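Local coordinates for protease (Helicobacter pylori, PDB 5EUF), which is a zinc-binding M16-family peptidase that probably acts as a virulence factor, cleaving the cytoplasmic domain of human junctional adhesion molecule A and weakening the gastric epithelial barrier, at residues B[131-136]-B[163-168]. Residues are numbered along the deposited sequence; the frame is centred on the assembly and turned at random.
With ZN (zinc ion), chain G.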
# COMPACT_ATOMS: atom_id res chain seq x y z
N ALA B 131 12.42 15.04 -7.04
CA ALA B 131 11.58 15.53 -5.96
C ALA B 131 10.74 16.70 -6.47
O ALA B 131 9.57 16.84 -6.11
CB ALA B 131 12.42 15.95 -4.77
N GLU B 132 11.34 17.54 -7.31
CA GLU B 132 10.62 18.63 -7.95
C GLU B 132 9.58 18.07 -8.91
O GLU B 132 8.45 18.55 -8.97
CB GLU B 132 11.57 19.56 -8.70
CG GLU B 132 12.67 20.18 -7.85
CD GLU B 132 12.12 20.97 -6.68
OE1 GLU B 132 11.39 21.95 -6.91
OE2 GLU B 132 12.43 20.60 -5.53
N GLU B 133 9.97 17.05 -9.67
CA GLU B 133 9.10 16.41 -10.64
C GLU B 133 7.86 15.83 -9.96
O GLU B 133 6.79 15.75 -10.55
CB GLU B 133 9.85 15.32 -11.41
CG GLU B 133 9.07 14.69 -12.56
CD GLU B 133 9.88 13.65 -13.33
OE1 GLU B 133 11.12 13.67 -13.23
OE2 GLU B 133 9.26 12.83 -14.04
N ARG B 134 8.03 15.43 -8.70
CA ARG B 134 6.92 14.90 -7.92
C ARG B 134 5.98 16.01 -7.46
O ARG B 134 4.77 15.91 -7.63
CB ARG B 134 7.44 14.12 -6.71
CG ARG B 134 6.40 13.87 -5.63
CD ARG B 134 5.43 12.75 -5.97
NE ARG B 134 4.24 12.81 -5.13
CZ ARG B 134 3.36 11.83 -4.99
NH1 ARG B 134 3.53 10.68 -5.63
NH2 ARG B 134 2.30 11.99 -4.20
N ARG B 135 6.54 17.08 -6.89
CA ARG B 135 5.70 18.14 -6.35
C ARG B 135 4.95 18.88 -7.45
O ARG B 135 3.77 19.21 -7.29
CB ARG B 135 6.52 19.14 -5.53
CG ARG B 135 5.65 19.98 -4.61
CD ARG B 135 6.35 21.22 -4.10
NE ARG B 135 5.43 22.08 -3.36
CZ ARG B 135 5.68 23.33 -2.99
NH1 ARG B 135 6.85 23.89 -3.29
NH2 ARG B 135 4.77 24.03 -2.33
N TRP B 136 5.62 19.12 -8.57
CA TRP B 136 5.03 19.89 -9.66
C TRP B 136 3.96 19.12 -10.43
O TRP B 136 2.87 19.63 -10.66
CB TRP B 136 6.12 20.37 -10.62
CG TRP B 136 6.85 21.60 -10.14
CD1 TRP B 136 6.86 22.10 -8.87
CD2 TRP B 136 7.66 22.48 -10.93
NE1 TRP B 136 7.63 23.24 -8.82
CE2 TRP B 136 8.14 23.49 -10.07
CE3 TRP B 136 8.04 22.50 -12.28
CZ2 TRP B 136 8.97 24.52 -10.52
CZ3 TRP B 136 8.86 23.52 -12.72
CH2 TRP B 136 9.32 24.51 -11.84
N THR B 163 1.60 4.96 -8.93
CA THR B 163 2.12 5.23 -10.27
C THR B 163 3.65 5.34 -10.19
O THR B 163 4.19 5.54 -9.10
CB THR B 163 1.50 6.51 -10.85
OG1 THR B 163 2.06 7.66 -10.20
CG2 THR B 163 -0.01 6.50 -10.65
N PRO B 164 4.35 5.19 -11.33
CA PRO B 164 5.82 5.16 -11.32
C PRO B 164 6.53 6.37 -10.68
O PRO B 164 7.74 6.29 -10.47
CB PRO B 164 6.17 5.07 -12.82
CG PRO B 164 4.90 5.34 -13.56
CD PRO B 164 3.82 4.87 -12.66
N ILE B 165 5.82 7.44 -10.37
CA ILE B 165 6.45 8.59 -9.71
C ILE B 165 6.78 8.27 -8.25
O ILE B 165 7.74 8.80 -7.69
CB ILE B 165 5.55 9.86 -9.78
CG1 ILE B 165 6.30 11.08 -9.24
CG2 ILE B 165 4.25 9.65 -9.02
CD1 ILE B 165 7.56 11.43 -10.01
N GLY B 166 6.00 7.38 -7.65
CA GLY B 166 6.22 6.97 -6.27
C GLY B 166 5.72 7.97 -5.25
O GLY B 166 5.22 9.04 -5.59
N PHE B 167 5.86 7.61 -3.97
CA PHE B 167 5.47 8.49 -2.88
C PHE B 167 6.60 9.45 -2.53
O PHE B 167 7.78 9.09 -2.64
CB PHE B 167 5.06 7.68 -1.65
CG PHE B 167 3.81 6.88 -1.85
CD1 PHE B 167 2.57 7.48 -1.68
CD2 PHE B 167 3.86 5.55 -2.23
CE1 PHE B 167 1.40 6.75 -1.87
CE2 PHE B 167 2.70 4.82 -2.42
CZ PHE B 167 1.47 5.42 -2.23
N MSE B 168 6.25 10.66 -2.12
CA MSE B 168 7.25 11.69 -1.84
C MSE B 168 8.24 11.24 -0.76
O MSE B 168 9.45 11.40 -0.93
CB MSE B 168 6.59 13.00 -1.42
CG MSE B 168 7.59 14.08 -1.01
SE MSE B 168 8.65 14.76 -2.51
CE MSE B 168 7.41 16.13 -3.14
ZN ZN G . 10.42 11.72 -15.45
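The guanidinium of Arg134 has the start of helix 168-172 over one face, where the backbone N of Met168 stands 4.1 Å above its plane, over the centre, beside Phe167 CA; Ile165 CG2 approaches obliquely. Helix 120-139, which supplies the glutamate ligand to the inverted zinc motif HXXEH of M16 peptidases (His53, Glu56, His57), here packs against the turn leading into helix 168-172. Arg134 and Ile165 lie across each other at a slant, the arginine CD 3.8 Å from Ile165 CG1. The bend at chi2 of Arg134 (77°) carries its planar end along the loop; Asp139, at the end of the same helix, forms a salt bridge with NE, and Phe148 of helix 142-154 adds a cation-pi contact. Met168, a selenomethionine, closes in on the aliphatic part: its folded chain brings CE to 3.5 Å from Arg134 CG and also against Arg135 CB. Thr163 to Gly166 form a type I turn, and Phe167 is the N-cap residue of the following helix, its ring stacked on Tyr157 of the second subunit. Glu133 shares the zinc ion with His53, and His57 is probably also a ligand; the extended Glu133 side chain, CG anti to N (chi1 -174°), places OE2 2.1 Å from the metal.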